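PDB 6PZ2: dihydropteroate synthase, which catalyses the joining of a dihydropterin pyrophosphate to p-aminobenzoate, giving dihydropteroate and pyrophosphate in bacterial folate synthesis, the step blocked by sulfonamide drugs. Local coordinates for residues M15-V20 with R247-Y252; I51-G56 with P89-T94; L176-G181 with I206-S211. All blocks are in the same frame, centred on the assembly; numbering follows the deposited sequence.

Interaction 1 (M15-V20 with R247-Y252); sequences MGILNV and RVHDVY. With PT1 (pteroic acid), chain K; SO4 (sulfate ion), chain B.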
loop_
_atom_site.group_PDB
_atom_site.type_symbol
_atom_site.label_atom_id
_atom_site.label_comp_id
_atom_site.label_asym_id
_atom_site.label_seq_id
_atom_site.Cartn_x
_atom_site.Cartn_y
_atom_site.Cartn_z
ATOM N N MET A 15 1.008 -10.042 12.545
ATOM C CA MET A 15 1.914 -10.430 13.604
ATOM C C MET A 15 2.641 -9.174 14.087
ATOM O O MET A 15 3.374 -8.595 13.331
ATOM C CB MET A 15 2.905 -11.489 13.093
ATOM C CG MET A 15 4.125 -11.759 13.987
ATOM S SD MET A 15 5.263 -12.987 13.240
ATOM C CE MET A 15 4.293 -14.443 13.620
ATOM N N GLY A 16 2.471 -8.774 15.346
ATOM C CA GLY A 16 3.201 -7.635 15.899
ATOM C C GLY A 16 4.555 -8.017 16.461
ATOM O O GLY A 16 4.735 -9.052 17.051
ATOM N N ILE A 17 5.532 -7.148 16.340
ATOM C CA ILE A 17 6.872 -7.472 16.763
ATOM C C ILE A 17 7.095 -6.986 18.200
ATOM O O ILE A 17 6.852 -5.829 18.493
ATOM C CB ILE A 17 7.858 -6.828 15.779
ATOM C CG1 ILE A 17 7.683 -7.426 14.386
ATOM C CG2 ILE A 17 9.281 -6.951 16.309
ATOM C CD1 ILE A 17 8.384 -6.665 13.286
ATOM N N LEU A 18 7.595 -7.860 19.087
ATOM C CA LEU A 18 7.974 -7.487 20.446
ATOM C C LEU A 18 9.405 -7.967 20.700
ATOM O O LEU A 18 9.587 -9.140 21.047
ATOM C CB LEU A 18 6.990 -8.121 21.443
ATOM C CG LEU A 18 7.213 -7.747 22.909
ATOM C CD1 LEU A 18 7.085 -6.252 23.101
ATOM C CD2 LEU A 18 6.229 -8.452 23.826
ATOM N N ASN A 19 10.387 -7.084 20.538
ATOM C CA ASN A 19 11.800 -7.385 20.840
ATOM C C ASN A 19 12.110 -6.957 22.274
ATOM O O ASN A 19 11.775 -5.866 22.663
ATOM C CB ASN A 19 12.781 -6.686 19.888
ATOM C CG ASN A 19 12.724 -7.261 18.480
ATOM O OD1 ASN A 19 12.809 -8.483 18.292
ATOM N ND2 ASN A 19 12.541 -6.404 17.477
ATOM N N VAL A 20 12.772 -7.800 23.058
ATOM C CA VAL A 20 12.995 -7.480 24.464
ATOM C C VAL A 20 14.485 -7.600 24.772
ATOM O O VAL A 20 14.840 -7.822 25.918
ATOM C CB VAL A 20 12.145 -8.344 25.412
ATOM C CG1 VAL A 20 10.659 -8.103 25.206
ATOM C CG2 VAL A 20 12.449 -9.826 25.290
ATOM N N ARG A 247 4.491 -9.634 9.282
ATOM C CA ARG A 247 5.152 -9.352 10.540
ATOM C C ARG A 247 5.568 -7.877 10.499
ATOM O O ARG A 247 6.468 -7.561 9.738
ATOM C CB ARG A 247 6.395 -10.250 10.685
ATOM C CG ARG A 247 7.227 -10.068 11.948
ATOM C CD ARG A 247 8.439 -10.992 12.023
ATOM N NE ARG A 247 9.318 -10.805 13.171
ATOM C CZ ARG A 247 10.221 -9.845 13.308
ATOM N NH1 ARG A 247 10.461 -8.983 12.329
ATOM N NH2 ARG A 247 10.876 -9.741 14.452
ATOM N N VAL A 248 5.021 -7.035 11.371
ATOM C CA VAL A 248 5.129 -5.583 11.281
ATOM C C VAL A 248 5.380 -4.951 12.650
ATOM O O VAL A 248 4.944 -5.480 13.671
ATOM C CB VAL A 248 3.873 -4.966 10.648
ATOM C CG1 VAL A 248 3.749 -5.387 9.189
ATOM C CG2 VAL A 248 2.622 -5.319 11.447
ATOM N N HIS A 249 6.094 -3.817 12.642
ATOM C CA HIS A 249 6.151 -2.948 13.817
ATOM C C HIS A 249 4.876 -2.115 14.024
ATOM O O HIS A 249 4.578 -1.761 15.148
ATOM C CB HIS A 249 7.307 -1.969 13.691
ATOM C CG HIS A 249 8.599 -2.689 13.565
ATOM N ND1 HIS A 249 9.134 -3.000 12.328
ATOM C CD2 HIS A 249 9.454 -3.140 14.508
ATOM C CE1 HIS A 249 10.274 -3.632 12.526
ATOM N NE2 HIS A 249 10.496 -3.745 13.854
ATOM N N ASP A 250 4.186 -1.710 12.963
ATOM C CA ASP A 250 3.119 -0.742 13.079
ATOM C C ASP A 250 1.829 -1.492 12.756
ATOM O O ASP A 250 1.438 -1.686 11.599
ATOM C CB ASP A 250 3.318 0.451 12.140
ATOM C CG ASP A 250 4.623 1.195 12.356
ATOM O OD1 ASP A 250 5.608 0.944 11.622
ATOM O OD2 ASP A 250 4.652 1.999 13.279
ATOM N N VAL A 251 1.183 -1.926 13.798
ATOM C CA VAL A 251 0.136 -2.897 13.589
ATOM C C VAL A 251 -1.103 -2.250 12.936
ATOM O O VAL A 251 -1.668 -2.800 11.974
ATOM C CB VAL A 251 -0.172 -3.604 14.920
ATOM C CG1 VAL A 251 -1.502 -4.367 14.873
ATOM C CG2 VAL A 251 0.989 -4.531 15.290
ATOM N N TYR A 252 -1.539 -1.107 13.447
ATOM C CA TYR A 252 -2.824 -0.510 13.047
ATOM C C TYR A 252 -2.810 -0.152 11.550
ATOM O O TYR A 252 -3.692 -0.527 10.757
ATOM C CB TYR A 252 -3.085 0.760 13.862
ATOM C CG TYR A 252 -4.351 1.474 13.462
ATOM C CD1 TYR A 252 -5.579 0.933 13.801
ATOM C CD2 TYR A 252 -4.327 2.625 12.685
ATOM C CE1 TYR A 252 -6.756 1.556 13.420
ATOM C CE2 TYR A 252 -5.497 3.253 12.278
ATOM C CZ TYR A 252 -6.710 2.724 12.679
ATOM O OH TYR A 252 -7.895 3.273 12.307
HETATM C C2 PT1 K . 11.222 -11.989 8.924
HETATM C C3 PT1 K . 11.976 -11.548 10.085
HETATM C C5 PT1 K . 11.787 -12.379 11.275
HETATM N N6 PT1 K . 12.783 -10.455 10.133
HETATM C C7 PT1 K . 10.347 -13.812 10.092
HETATM N N9 PT1 K . 11.011 -13.461 11.202
HETATM C C10 PT1 K . 13.442 -10.155 11.264
HETATM N N11 PT1 K . 9.548 -14.895 10.076
HETATM C C12 PT1 K . 13.298 -10.970 12.394
HETATM C C21 PT1 K . 17.657 -5.150 7.046
HETATM O O22 PT1 K . 18.093 -5.457 5.926
HETATM O O1 PT1 K . 11.290 -11.324 7.760
HETATM N N4 PT1 K . 10.466 -13.105 8.954
HETATM N N8 PT1 K . 12.454 -12.028 12.395
HETATM C C13 PT1 K . 14.365 -8.955 11.288
HETATM N N14 PT1 K . 15.413 -9.177 10.297
HETATM C C15 PT1 K . 15.970 -8.176 9.580
HETATM C C16 PT1 K . 15.813 -6.826 9.916
HETATM C C17 PT1 K . 16.670 -8.512 8.429
HETATM C C18 PT1 K . 16.395 -5.850 9.111
HETATM C C19 PT1 K . 17.249 -7.538 7.620
HETATM C C20 PT1 K . 17.099 -6.203 7.958
HETATM O O23 PT1 K . 17.630 -3.964 7.380
HETATM S S SO4 B . 12.976 -6.403 13.618
HETATM O O1 SO4 B . 14.382 -6.227 13.191
HETATM O O2 SO4 B . 12.802 -7.752 14.201
HETATM O O3 SO4 B . 12.082 -6.253 12.447
HETATM O O4 SO4 B . 12.636 -5.381 14.632
HETATM O O HOH W 1 6.303 -3.474 17.452
HETATM O O HOH W 2 10.609 -10.427 17.708
#

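Interaction 2 (I51-G56 with P89-T94); sequences IIDLGG and PISIDT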
loop_
_atom_site.group_PDB
_atom_site.type_symbol
_atom_site.label_atom_id
_atom_site.label_comp_id
_atom_site.label_asym_id
_atom_site.label_seq_id
_atom_site.Cartn_x
_atom_site.Cartn_y
_atom_site.Cartn_z
ATOM N N ILE A 51 -1.252 -12.086 16.552
ATOM C CA ILE A 51 -0.242 -12.896 17.207
ATOM C C ILE A 51 0.925 -11.952 17.501
ATOM O O ILE A 51 1.101 -10.993 16.741
ATOM C CB ILE A 51 0.202 -14.099 16.349
ATOM C CG1 ILE A 51 1.270 -14.948 17.052
ATOM C CG2 ILE A 51 0.718 -13.660 14.986
ATOM C CD1 ILE A 51 1.361 -16.355 16.538
ATOM N N ILE A 52 1.673 -12.215 18.570
ATOM C CA ILE A 52 2.834 -11.402 18.959
ATOM C C ILE A 52 4.097 -12.256 18.804
ATOM O O ILE A 52 4.164 -13.339 19.389
ATOM C CB ILE A 52 2.737 -10.950 20.427
ATOM C CG1 ILE A 52 1.396 -10.303 20.792
ATOM C CG2 ILE A 52 3.935 -10.089 20.795
ATOM C CD1 ILE A 52 1.243 -8.881 20.349
ATOM N N ASP A 53 5.111 -11.722 18.135
ATOM C CA ASP A 53 6.349 -12.402 17.869
ATOM C C ASP A 53 7.376 -11.822 18.833
ATOM O O ASP A 53 7.883 -10.713 18.632
ATOM C CB ASP A 53 6.849 -12.205 16.436
ATOM C CG ASP A 53 8.014 -13.088 16.003
ATOM O OD1 ASP A 53 7.957 -14.315 16.263
ATOM O OD2 ASP A 53 8.962 -12.558 15.370
ATOM N N LEU A 54 7.734 -12.652 19.800
ATOM C CA LEU A 54 8.563 -12.221 20.899
ATOM C C LEU A 54 9.992 -12.710 20.660
ATOM O O LEU A 54 10.196 -13.879 20.444
ATOM C CB LEU A 54 7.964 -12.853 22.156
ATOM C CG LEU A 54 8.810 -12.749 23.413
ATOM C CD1 LEU A 54 8.996 -11.295 23.796
ATOM C CD2 LEU A 54 8.125 -13.535 24.523
ATOM N N GLY A 55 10.984 -11.850 20.767
ATOM C CA GLY A 55 12.356 -12.295 20.532
ATOM C C GLY A 55 13.302 -11.758 21.587
ATOM O O GLY A 55 13.198 -10.597 21.979
ATOM N N GLY A 56 14.226 -12.588 22.040
ATOM C CA GLY A 56 15.167 -12.161 23.048
ATOM C C GLY A 56 16.568 -12.017 22.477
ATOM O O GLY A 56 17.496 -11.655 23.179
ATOM N N PRO A 89 -2.339 -15.244 20.888
ATOM C CA PRO A 89 -1.310 -16.191 20.575
ATOM C C PRO A 89 0.067 -15.518 20.562
ATOM O O PRO A 89 0.178 -14.326 20.284
ATOM C CB PRO A 89 -1.673 -16.720 19.184
ATOM C CG PRO A 89 -3.171 -16.471 19.081
ATOM C CD PRO A 89 -3.409 -15.223 19.894
ATOM N N ILE A 90 1.081 -16.322 20.854
ATOM C CA ILE A 90 2.473 -15.875 20.927
ATOM C C ILE A 90 3.309 -16.740 19.976
ATOM O O ILE A 90 3.098 -17.925 19.800
ATOM C CB ILE A 90 3.036 -15.966 22.359
ATOM C CG1 ILE A 90 2.165 -15.253 23.392
ATOM C CG2 ILE A 90 4.468 -15.462 22.415
ATOM C CD1 ILE A 90 2.477 -15.671 24.818
ATOM N N SER A 91 4.295 -16.109 19.381
ATOM C CA SER A 91 5.229 -16.752 18.522
ATOM C C SER A 91 6.600 -16.534 19.151
ATOM O O SER A 91 6.846 -15.416 19.565
ATOM C CB SER A 91 5.147 -16.108 17.156
ATOM O OG SER A 91 6.271 -16.433 16.380
ATOM N N ILE A 92 7.494 -17.519 19.166
ATOM C CA ILE A 92 8.788 -17.246 19.770
ATOM C C ILE A 92 9.806 -17.170 18.630
ATOM O O ILE A 92 10.011 -18.105 17.888
ATOM C CB ILE A 92 9.177 -18.283 20.843
ATOM C CG1 ILE A 92 10.579 -18.042 21.406
ATOM C CG2 ILE A 92 9.117 -19.694 20.278
ATOM C CD1 ILE A 92 10.696 -16.899 22.368
ATOM N N ASP A 93 10.428 -16.018 18.516
ATOM C CA ASP A 93 11.355 -15.776 17.461
ATOM C C ASP A 93 12.692 -16.323 17.951
ATOM O O ASP A 93 13.445 -15.598 18.558
ATOM C CB ASP A 93 11.462 -14.277 17.159
ATOM C CG ASP A 93 12.316 -13.903 15.951
ATOM O OD1 ASP A 93 13.367 -14.558 15.675
ATOM O OD2 ASP A 93 11.924 -12.927 15.294
ATOM N N THR A 94 12.973 -17.577 17.692
ATOM C CA THR A 94 14.273 -18.131 18.088
ATOM C C THR A 94 14.665 -19.208 17.071
ATOM O O THR A 94 13.780 -19.895 16.566
ATOM C CB THR A 94 14.217 -18.769 19.487
ATOM O OG1 THR A 94 15.537 -19.151 19.864
ATOM C CG2 THR A 94 13.344 -20.003 19.543
HETATM O O HOH W 3 14.113 -15.233 21.270
#

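Interaction 3 (L176-G181 with I206-S211); sequences LDPGVG and ILLGTS. With PT1 (pteroic acid), chain K.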
loop_
_atom_site.group_PDB
_atom_site.type_symbol
_atom_site.label_atom_id
_atom_site.label_comp_id
_atom_site.label_asym_id
_atom_site.label_seq_id
_atom_site.Cartn_x
_atom_site.Cartn_y
_atom_site.Cartn_z
ATOM N N LEU A 176 5.556 -20.817 5.570
ATOM C CA LEU A 176 6.835 -20.483 4.933
ATOM C C LEU A 176 7.003 -18.966 4.770
ATOM O O LEU A 176 6.046 -18.226 4.548
ATOM C CB LEU A 176 6.911 -21.146 3.556
ATOM C CG LEU A 176 6.528 -22.623 3.471
ATOM C CD1 LEU A 176 6.589 -23.095 2.023
ATOM C CD2 LEU A 176 7.433 -23.483 4.338
ATOM N N ASP A 177 8.257 -18.529 4.774
ATOM C CA ASP A 177 8.598 -17.152 4.717
ATOM C C ASP A 177 9.892 -17.027 3.909
ATOM O O ASP A 177 10.852 -17.727 4.215
ATOM C CB ASP A 177 8.795 -16.584 6.124
ATOM C CG ASP A 177 9.235 -15.132 6.205
ATOM O OD1 ASP A 177 9.778 -14.624 5.201
ATOM O OD2 ASP A 177 9.053 -14.533 7.290
ATOM N N PRO A 178 9.918 -16.132 2.913
ATOM C CA PRO A 178 11.044 -16.080 1.987
ATOM C C PRO A 178 12.266 -15.355 2.549
ATOM O O PRO A 178 13.336 -15.349 1.905
ATOM C CB PRO A 178 10.512 -15.279 0.796
ATOM C CG PRO A 178 9.560 -14.334 1.474
ATOM C CD PRO A 178 8.844 -15.252 2.446
ATOM N N GLY A 179 12.103 -14.699 3.685
ATOM C CA GLY A 179 13.288 -14.189 4.381
ATOM C C GLY A 179 13.856 -12.960 3.705
ATOM O O GLY A 179 15.047 -12.874 3.403
ATOM N N VAL A 180 13.008 -11.947 3.565
ATOM C CA VAL A 180 13.476 -10.681 2.994
ATOM C C VAL A 180 14.575 -10.123 3.901
ATOM O O VAL A 180 14.397 -9.995 5.089
ATOM C CB VAL A 180 12.335 -9.658 2.791
ATOM C CG1 VAL A 180 12.845 -8.289 2.354
ATOM C CG2 VAL A 180 11.305 -10.163 1.788
ATOM N N GLY A 181 15.696 -9.732 3.314
ATOM C CA GLY A 181 16.745 -9.140 4.100
ATOM C C GLY A 181 17.767 -10.151 4.609
ATOM O O GLY A 181 18.744 -9.748 5.260
ATOM N N ILE A 206 1.852 -18.344 3.848
ATOM C CA ILE A 206 3.096 -17.557 3.681
ATOM C C ILE A 206 3.086 -16.396 4.670
ATOM O O ILE A 206 2.042 -15.764 4.898
ATOM C CB ILE A 206 3.218 -17.058 2.229
ATOM C CG1 ILE A 206 3.338 -18.247 1.271
ATOM C CG2 ILE A 206 4.371 -16.076 2.051
ATOM C CD1 ILE A 206 2.994 -17.908 -0.159
ATOM N N LEU A 207 4.258 -16.148 5.246
ATOM C CA LEU A 207 4.485 -15.052 6.133
ATOM C C LEU A 207 5.562 -14.155 5.531
ATOM O O LEU A 207 6.569 -14.658 4.997
ATOM C CB LEU A 207 4.901 -15.568 7.513
ATOM C CG LEU A 207 5.016 -14.528 8.627
ATOM C CD1 LEU A 207 4.771 -15.173 9.982
ATOM C CD2 LEU A 207 6.382 -13.884 8.627
ATOM N N LEU A 208 5.324 -12.850 5.633
ATOM C CA LEU A 208 6.264 -11.876 5.039
ATOM C C LEU A 208 6.691 -10.858 6.093
ATOM O O LEU A 208 5.865 -10.331 6.858
ATOM C CB LEU A 208 5.599 -11.187 3.840
ATOM C CG LEU A 208 6.438 -10.105 3.183
ATOM C CD1 LEU A 208 7.667 -10.731 2.545
ATOM C CD2 LEU A 208 5.640 -9.322 2.143
ATOM N N GLY A 209 7.986 -10.555 6.105
ATOM C CA GLY A 209 8.448 -9.470 6.933
ATOM C C GLY A 209 9.408 -8.543 6.207
ATOM O O GLY A 209 10.465 -8.983 5.761
ATOM N N THR A 210 9.028 -7.269 6.123
ATOM C CA THR A 210 9.815 -6.220 5.431
ATOM C C THR A 210 9.957 -4.977 6.306
ATOM O O THR A 210 10.794 -4.123 6.036
ATOM C CB THR A 210 9.159 -5.768 4.118
ATOM O OG1 THR A 210 7.913 -5.138 4.436
ATOM C CG2 THR A 210 8.934 -6.921 3.169
ATOM N N SER A 211 9.132 -4.902 7.346
ATOM C CA SER A 211 8.934 -3.696 8.116
ATOM C C SER A 211 10.279 -3.076 8.496
ATOM O O SER A 211 11.097 -3.682 9.152
ATOM C CB SER A 211 8.107 -3.986 9.332
ATOM O OG SER A 211 7.832 -2.787 10.036
HETATM C C2 PT1 K . 11.222 -11.989 8.924
HETATM C C3 PT1 K . 11.976 -11.548 10.085
HETATM C C5 PT1 K . 11.787 -12.379 11.275
HETATM N N6 PT1 K . 12.783 -10.455 10.133
HETATM C C7 PT1 K . 10.347 -13.812 10.092
HETATM N N9 PT1 K . 11.011 -13.461 11.202
HETATM C C10 PT1 K . 13.442 -10.155 11.264
HETATM N N11 PT1 K . 9.548 -14.895 10.076
HETATM C C12 PT1 K . 13.298 -10.970 12.394
HETATM C C21 PT1 K . 17.657 -5.150 7.046
HETATM O O22 PT1 K . 18.093 -5.457 5.926
HETATM O O1 PT1 K . 11.290 -11.324 7.760
HETATM N N4 PT1 K . 10.466 -13.105 8.954
HETATM N N8 PT1 K . 12.454 -12.028 12.395
HETATM C C13 PT1 K . 14.365 -8.955 11.288
HETATM N N14 PT1 K . 15.413 -9.177 10.297
HETATM C C15 PT1 K . 15.970 -8.176 9.580
HETATM C C16 PT1 K . 15.813 -6.826 9.916
HETATM C C17 PT1 K . 16.670 -8.512 8.429
HETATM C C18 PT1 K . 16.395 -5.850 9.111
HETATM C C19 PT1 K . 17.249 -7.538 7.620
HETATM C C20 PT1 K . 17.099 -6.203 7.958
HETATM O O23 PT1 K . 17.630 -3.964 7.380
HETATM O O HOH W 4 10.496 -11.988 5.086
#

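Interaction 1 (M15-V20 with R247-Y252)
M15 and G16 pair in parallel with R247 and V248, which joins the first strand of the TIM barrel to the eighth and so closes the barrel. V248 N gives a nearly linear bond to M15 O (3.0 Å), while the return bond from I17 N to V248 O is weak. Inside the barrel the M15 sulfur rests against the aliphatic part of R247, SD to CG 3.7 Å; a flexible thioether suits this apolar stem. R247 is extended from CG to NE, with its CG opposite the backbone N (chi1 179°), and this length carries the guanidinium to the pocket. There it is sandwiched: the I17 side chain lies over one face, and the pterin of pteroic acid covers the other, CZ to N8 3.3 Å. The guanidinium edge grips a sulfate, NH2 reaching O2 at 2.8 Å and NH1 reaching O3. I17 CG1 lies beside its own backbone N (chi1 -64°), and its CD1 sits over the centre of the H249 ring, 3.6 Å from the centroid, in a CH-pi contact. The CG1-CD1 arm of isoleucine is long and slim enough to lie against both flat groups. N19 ND2 adds a weak bond to the sulfate, probably bound from the crystallisation liquor. H249 is oriented by S211, which bonds ND1, leaving NE2 to donate in the plane of the ring to sulfate O4 at 2.8 Å.

Interaction 2 (I51-G56 with P89-T94)
Strands 51-55 and 90-93 run parallel, 28° apart, and four backbone bonds pass between them: I52 N to P89 O, S91 N to I52 O, L54 N to S91 O, and D93 N to L54 O. The straightest is L54 N to S91 O, at 2.9 Å and 176°. P89 has no amide hydrogen to give, yet its carbonyl still serves the pairing, and its CB meets I51 CD1 at 4.0 Å. I51 CD1 also lies against S91 CB. On the face that carries D53 and S91, the small serine hydroxyl donates to the aspartate, OG to OD1 2.7 Å, approaching OD1 on its anti side and 23° out of the carboxylate plane. Both side chains run anti to their own backbone N, which brings the two groups together above the paired strands. The other carboxylate oxygen, D53 OD2, comes within 3.0 Å of D93 OD2. These are two acceptors, not a bonded pair, and the two carboxylates cross obliquely. The repulsion is probably eased by R247, whose NE forms a salt bridge with D53 OD2, and by N112, which donates to the same oxygen; D93 itself touches the pteroic acid. On the opposite face I90 CG2 and L54 CB approach only loosely, and I92 CD1 lies 3.6 Å from L54 O. Together with helix 68-85 the strands form a beta-alpha-beta unit: L54 and I90 pack on that helix, while strands 13-19 and 110-113 continue the barrel on either side.

Interaction 3 (L176-G181 with I206-S211)
L176 and I206 begin the contact with a backbone bond, L207 N to L176 O at 2.8 Å, the bridge by which the sixth and seventh strands of the TIM barrel meet. I206 CA also sends a CA-H...O contact to that oxygen. The apolar contacts lie further along: V180 CG2 packs on L208 CD1 at 3.8 Å, and P178 CG touches the same methyl. Branched valine and ring-stiffened proline thus fill the side turned from the ligand. The polar contacts centre on D177, where CG anti to the backbone N (chi1 177°) carries the carboxylate past the L207 carbonyl to the pterin. Its OD1 receives G179 N from above the carboxylate plane at 2.8 Å, closing an Asx turn, and also a water proton. That water accepts from V180 N and G209 N and lies 2.9 Å from pteroic acid O1, tying both segments to the pterin. D177 OD2 faces the ligand: N11 donates to it at 2.9 Å, and N4 lies 2.6 Å away. L207 CD2 borders the same amino group, adding an apolar wall. Glycine suits position 181 twice over: a CB would crowd the preceding carbonyl oxygen and also hit the ligand's benzoate ring; at G209 one would meet O1. With OD1 held by a turn amide and a water, OD2 is left directed at the pterin N4 and N11, so D177 reads the amino-pyrimidine end of the ligand, as the corresponding aspartate does in related synthases.

How the interactions relate
Interactions 1, 2 and 3 are parts of one eight-stranded barrel. Interaction 1 closes it and encloses the other two along the chain. It touches interaction 2 through the salt bridge from R247 NE to D53 OD2 (2.8 Å) and through L18 N to D53 O (2.9 Å). Toward interaction 3, R247 N reaches L208 O at 2.9 Å and H249 ND1 meets S211 OG at 2.6 Å. Interactions 2 and 3 do not touch; their nearest atoms are about 7 Å apart and their centres about 15 Å. Pteroic acid spans this gap: D93, R247 and D177 all reach it, each from a different contact.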